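Local coordinates for protein biofilm growth-associated repressor (Xylella fastidiosa, PDB 3PQK) that represses transcription of its own operon by binding a palindromic AT-rich sequence that spans the -10 region of the blh promoter, at residues 36-39 against 40-43; 81-84 against 85-88. All coordinates share one frame; numbering follows the deposited sequence.

Interaction 1: residues 36-39 against 40-43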
ATOM      1  N   GLU B  36      -7.140  19.617  -6.511  1.00 28.05           N
ATOM      2  CA  GLU B  36      -5.861  20.277  -6.810  1.00 26.74           C
ATOM      3  C   GLU B  36      -5.574  21.337  -5.777  1.00 28.21           C
ATOM      4  O   GLU B  36      -6.465  22.128  -5.468  1.00 26.62           O
ATOM      5  CB  GLU B  36      -5.908  20.952  -8.195  1.00 28.00           C
ATOM      6  CG  GLU B  36      -6.288  20.024  -9.339  1.00 38.69           C
ATOM      7  CD  GLU B  36      -6.178  20.581 -10.747  1.00 71.96           C
ATOM      8  OE1 GLU B  36      -5.732  21.740 -10.909  1.00 72.29           O
ATOM      9  OE2 GLU B  36      -6.528  19.843 -11.698  1.00 70.03           O
ATOM     10  N   PHE B  37      -4.352  21.366  -5.228  1.00 24.54           N
ATOM     11  CA  PHE B  37      -3.998  22.370  -4.227  1.00 25.81           C
ATOM     12  C   PHE B  37      -2.658  23.004  -4.513  1.00 28.13           C
ATOM     13  O   PHE B  37      -1.757  22.347  -5.042  1.00 26.98           O
ATOM     14  CB  PHE B  37      -3.992  21.774  -2.810  1.00 29.47           C
ATOM     15  CG  PHE B  37      -5.337  21.267  -2.351  1.00 33.10           C
ATOM     16  CD1 PHE B  37      -6.302  22.146  -1.871  1.00 38.69           C
ATOM     17  CD2 PHE B  37      -5.662  19.923  -2.452  1.00 35.26           C
ATOM     18  CE1 PHE B  37      -7.556  21.677  -1.463  1.00 39.38           C
ATOM     19  CE2 PHE B  37      -6.915  19.451  -2.029  1.00 39.38           C
ATOM     20  CZ  PHE B  37      -7.853  20.333  -1.535  1.00 38.36           C
ATOM     21  N   SER B  38      -2.501  24.266  -4.088  1.00 20.77           N
ATOM     22  CA  SER B  38      -1.244  24.952  -4.286  1.00 21.02           C
ATOM     23  C   SER B  38      -0.347  24.527  -3.141  1.00 23.62           C
ATOM     24  O   SER B  38      -0.829  23.888  -2.214  1.00 22.47           O
ATOM     25  CB  SER B  38      -1.459  26.467  -4.314  1.00 24.31           C
ATOM     26  OG  SER B  38      -1.610  26.960  -2.994  1.00 27.28           O
ATOM     27  N   VAL B  39       0.936  24.886  -3.184  1.00 24.58           N
ATOM     28  CA  VAL B  39       1.900  24.551  -2.137  1.00 25.78           C
ATOM     29  C   VAL B  39       1.517  25.196  -0.806  1.00 31.21           C
ATOM     30  O   VAL B  39       1.631  24.551   0.236  1.00 32.04           O
ATOM     31  CB  VAL B  39       3.376  24.797  -2.598  1.00 32.19           C
ATOM     32  CG1 VAL B  39       3.691  26.284  -2.821  1.00 33.21           C
ATOM     33  CG2 VAL B  39       4.390  24.161  -1.658  1.00 31.41           C
ATOM     34  N   GLY B  40       1.006  26.429  -0.858  1.00 28.41           N
ATOM     35  CA  GLY B  40       0.547  27.163   0.320  1.00 26.56           C
ATOM     36  C   GLY B  40      -0.641  26.506   0.981  1.00 27.36           C
ATOM     37  O   GLY B  40      -0.677  26.393   2.198  1.00 27.29           O
ATOM     38  N   GLU B  41      -1.614  26.043   0.177  1.00 24.01           N
ATOM     39  CA  GLU B  41      -2.799  25.341   0.640  1.00 22.98           C
ATOM     40  C   GLU B  41      -2.433  23.987   1.249  1.00 30.35           C
ATOM     41  O   GLU B  41      -3.036  23.574   2.256  1.00 28.88           O
ATOM     42  CB  GLU B  41      -3.773  25.138  -0.510  1.00 24.21           C
ATOM     43  CG  GLU B  41      -4.269  26.457  -1.055  1.00 29.01           C
ATOM     44  CD  GLU B  41      -5.144  26.405  -2.287  1.00 37.72           C
ATOM     45  OE1 GLU B  41      -4.942  25.534  -3.158  1.00 32.42           O
ATOM     46  OE2 GLU B  41      -6.046  27.262  -2.381  1.00 30.78           O
ATOM     47  N   LEU B  42      -1.445  23.287   0.642  1.00 27.30           N
ATOM     48  CA  LEU B  42      -0.998  21.993   1.169  1.00 25.57           C
ATOM     49  C   LEU B  42      -0.342  22.187   2.531  1.00 31.57           C
ATOM     50  O   LEU B  42      -0.639  21.447   3.459  1.00 31.45           O
ATOM     51  CB  LEU B  42      -0.061  21.260   0.164  1.00 23.73           C
ATOM     52  CG  LEU B  42      -0.771  20.734  -1.085  1.00 26.19           C
ATOM     53  CD1 LEU B  42       0.191  20.431  -2.183  1.00 26.18           C
ATOM     54  CD2 LEU B  42      -1.733  19.591  -0.776  1.00 26.21           C
ATOM     55  N   GLU B  43       0.503  23.215   2.657  1.00 32.72           N
ATOM     56  CA  GLU B  43       1.223  23.546   3.888  1.00 34.79           C
ATOM     57  C   GLU B  43       0.266  23.809   5.043  1.00 43.36           C
ATOM     58  O   GLU B  43       0.505  23.323   6.143  1.00 43.49           O
ATOM     59  CB  GLU B  43       2.157  24.744   3.664  1.00 36.21           C
ATOM     60  CG  GLU B  43       2.776  25.327   4.930  1.00 45.92           C
ATOM     61  CD  GLU B  43       3.683  26.521   4.707  1.00 77.46           C
ATOM     62  OE1 GLU B  43       4.918  26.323   4.645  1.00 73.62           O
ATOM     63  OE2 GLU B  43       3.159  27.654   4.588  1.00 84.23           O
TER
HETATM   64  O   HOH W   1       0.898  28.700  -2.725  1.00 40.44           O
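A capping box closes the N-terminus of helix 39-46, the first helix of the predicted helix-turn-helix motif, with Ser-38 as N-cap and Glu-41 as its partner. The carboxylate of Glu-41 reaches back to the N-cap residue, where its OE1 takes the backbone N-H of Ser-38 at 2.9 Å. That bond is nearly straight (166°), although the donor meets OE1 on the anti side and somewhat out of the carboxylate plane. In return Ser-38 OG accepts from Glu-41 N, a weak bond at 3.3 Å. The hydroxyl can face the helix end because chi1 of 79° tucks it against the backbone on the side of the coming helix. A water bridges the same OG to Gly-40 N, lying 2.9 Å from that nitrogen and accepting its N-H. Regular helical bonding follows, with Leu-42 N reaching Ser-38 O and Glu-43 N reaching Val-39 O. Beside the cap, Phe-37 CB packs on Leu-42 CD2 at 3.7 Å, while Glu-41 OE1 lies at the edge of the Phe-37 ring, the carboxylate plane turned 73° from the ring plane. Both apolar side chains also touch Thr-31 and Leu-32 of helix 23-33. The first-turn N-H groups of Gly-40 and Glu-41 thus find acceptors in water and serine, and the negative carboxylate beside the helix N-terminus would be expected to interact favourably with the helix dipole.

Interaction 2: residues 81-84 against 85-88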
ATOM      1  N   GLU B  81      -3.328  10.390 -13.344  1.00 37.55           N
ATOM      2  CA  GLU B  81      -4.434   9.496 -13.671  1.00 38.63           C
ATOM      3  C   GLU B  81      -3.916   8.073 -13.928  1.00 44.41           C
ATOM      4  O   GLU B  81      -4.662   7.186 -14.365  1.00 44.46           O
ATOM      5  CB  GLU B  81      -5.242  10.045 -14.850  1.00 40.46           C
ATOM      6  CG  GLU B  81      -6.108  11.239 -14.490  1.00 52.65           C
ATOM      7  CD  GLU B  81      -7.023  11.689 -15.612  1.00 75.61           C
ATOM      8  OE1 GLU B  81      -6.520  12.301 -16.583  1.00 78.56           O
ATOM      9  OE2 GLU B  81      -8.243  11.418 -15.527  1.00 63.94           O
ATOM     10  N   ALA B  82      -2.647   7.847 -13.562  1.00 40.77           N
ATOM     11  CA  ALA B  82      -1.955   6.571 -13.696  1.00 40.07           C
ATOM     12  C   ALA B  82      -2.482   5.540 -12.716  1.00 43.51           C
ATOM     13  O   ALA B  82      -3.276   5.855 -11.819  1.00 44.33           O
ATOM     14  CB  ALA B  82      -0.461   6.783 -13.480  1.00 40.70           C
ATOM     15  N   LYS B  83      -2.004   4.304 -12.880  1.00 39.08           N
ATOM     16  CA  LYS B  83      -2.330   3.132 -12.077  1.00 37.50           C
ATOM     17  C   LYS B  83      -2.208   3.382 -10.561  1.00 37.57           C
ATOM     18  O   LYS B  83      -3.085   2.961  -9.829  1.00 39.59           O
ATOM     19  CB  LYS B  83      -1.458   1.936 -12.541  1.00 39.92           C
ATOM     20  CG  LYS B  83      -1.771   0.594 -11.881  1.00 35.48           C
ATOM     21  CD  LYS B  83      -3.083   0.035 -12.358  1.00 39.07           C
ATOM     22  CE  LYS B  83      -3.309  -1.320 -11.754  1.00 41.78           C
ATOM     23  NZ  LYS B  83      -4.750  -1.635 -11.713  1.00 43.26           N
ATOM     24  N   ALA B  84      -1.150   4.071 -10.105  1.00 30.49           N
ATOM     25  CA  ALA B  84      -0.908   4.400  -8.697  1.00 28.88           C
ATOM     26  C   ALA B  84      -2.042   5.217  -8.005  1.00 30.01           C
ATOM     27  O   ALA B  84      -2.216   5.120  -6.782  1.00 26.43           O
ATOM     28  CB  ALA B  84       0.396   5.146  -8.563  1.00 29.51           C
ATOM     29  N   ALA B  85      -2.790   6.026  -8.776  1.00 25.08           N
ATOM     30  CA  ALA B  85      -3.893   6.829  -8.230  1.00 25.78           C
ATOM     31  C   ALA B  85      -5.008   5.926  -7.679  1.00 27.63           C
ATOM     32  O   ALA B  85      -5.701   6.315  -6.732  1.00 25.66           O
ATOM     33  CB  ALA B  85      -4.450   7.770  -9.295  1.00 26.64           C
ATOM     34  N   GLN B  86      -5.120   4.694  -8.228  1.00 23.30           N
ATOM     35  CA  GLN B  86      -6.099   3.686  -7.782  1.00 22.90           C
ATOM     36  C   GLN B  86      -5.726   3.225  -6.367  1.00 25.02           C
ATOM     37  O   GLN B  86      -6.598   3.071  -5.515  1.00 23.96           O
ATOM     38  CB  GLN B  86      -6.126   2.471  -8.745  1.00 24.62           C
ATOM     39  CG  GLN B  86      -6.698   2.730 -10.163  1.00 33.87           C
ATOM     40  CD  GLN B  86      -6.511   1.527 -11.109  1.00 50.54           C
ATOM     41  OE1 GLN B  86      -6.458   0.362 -10.695  1.00 34.35           O
ATOM     42  NE2 GLN B  86      -6.400   1.768 -12.417  1.00 38.59           N
ATOM     43  N   LEU B  87      -4.429   3.089  -6.092  1.00 23.02           N
ATOM     44  CA  LEU B  87      -3.975   2.679  -4.764  1.00 22.98           C
ATOM     45  C   LEU B  87      -4.203   3.830  -3.770  1.00 25.71           C
ATOM     46  O   LEU B  87      -4.700   3.597  -2.659  1.00 24.91           O
ATOM     47  CB  LEU B  87      -2.502   2.221  -4.779  1.00 23.23           C
ATOM     48  CG  LEU B  87      -1.862   1.895  -3.386  1.00 27.69           C
ATOM     49  CD1 LEU B  87      -2.642   0.805  -2.643  1.00 27.67           C
ATOM     50  CD2 LEU B  87      -0.399   1.512  -3.534  1.00 29.63           C
ATOM     51  N   VAL B  88      -3.879   5.060  -4.194  1.00 22.13           N
ATOM     52  CA  VAL B  88      -4.065   6.279  -3.389  1.00 21.55           C
ATOM     53  C   VAL B  88      -5.554   6.378  -3.000  1.00 24.97           C
ATOM     54  O   VAL B  88      -5.865   6.537  -1.824  1.00 24.10           O
ATOM     55  CB  VAL B  88      -3.579   7.558  -4.109  1.00 25.01           C
ATOM     56  CG1 VAL B  88      -3.926   8.799  -3.289  1.00 25.12           C
ATOM     57  CG2 VAL B  88      -2.073   7.517  -4.372  1.00 25.20           C
TER
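Lys-83 and Gln-86 meet at the first turn of helix 84-96, on the face turned to the second subunit, the lysine chain slanting past the border of the glutamine amide, to one side of its plane. Lys-83 leaves the backbone with CG anti to its nitrogen, and a bend at chi2 (71°) turns the rest of the chain across the helix toward Gln-86, bringing NZ to 2.8 Å from Gln-86 OE1. The ammonium approaches that oxygen at a C=O...N angle of 125° and from 31° off the carbonyl plane. Lower down the same chain, Lys-83 CD lies 3.7 Å from Gln-86 NE2, so methylene and amide run close together. The root of the glutamine also packs on the lysine backbone, with CB 3.3 Å from Lys-83 O. That carbonyl accepts from Gln-86 N, and Ala-82 O takes Ala-85 N; in both bonds the donor stands well above the carbonyl plane, as fits bonds that span only three residues. By contrast, the bond from Val-88 N to Ala-84 O, 3.1 Å long, lies in the carbonyl plane and brings in the regular helical pattern. Leu-87 packs on leucines of helix 3-20 and on Leu-91 of the second subunit, and Val-88 on valines of helix 23-33. Lys-83 NZ also bonds to Ile-94 O of the second subunit and makes a cation-pi contact with Phe-95 of that subunit. The ammonium is therefore shared between the Gln-86 amide in its own chain and the partner subunit, tying this helix start to the second subunit through a carbonyl oxygen and an aromatic ring.

Both interactions begin a helix after a loop, but they lie on opposite sides of the chain's centre, their own centres about 20 Å apart. Interaction 1 starts a helix of the predicted DNA-binding motif; interaction 2 starts the helix that follows the two-stranded wing and faces the second subunit. Interaction 1 is the more enclosed; interaction 2 has buried Leu-87 and Val-88 but exposed Ala-82 and Gln-86. Both place an apolar side chain on helix 23-33, which connects the two regions. In 36-43 one short and one weak side-chain-to-backbone bond cap the helix, with partners in its own chain, whereas in 81-88 a side-chain-to-side-chain bond accompanies a backbone-bonded turn and its lysine reaches across the dimer.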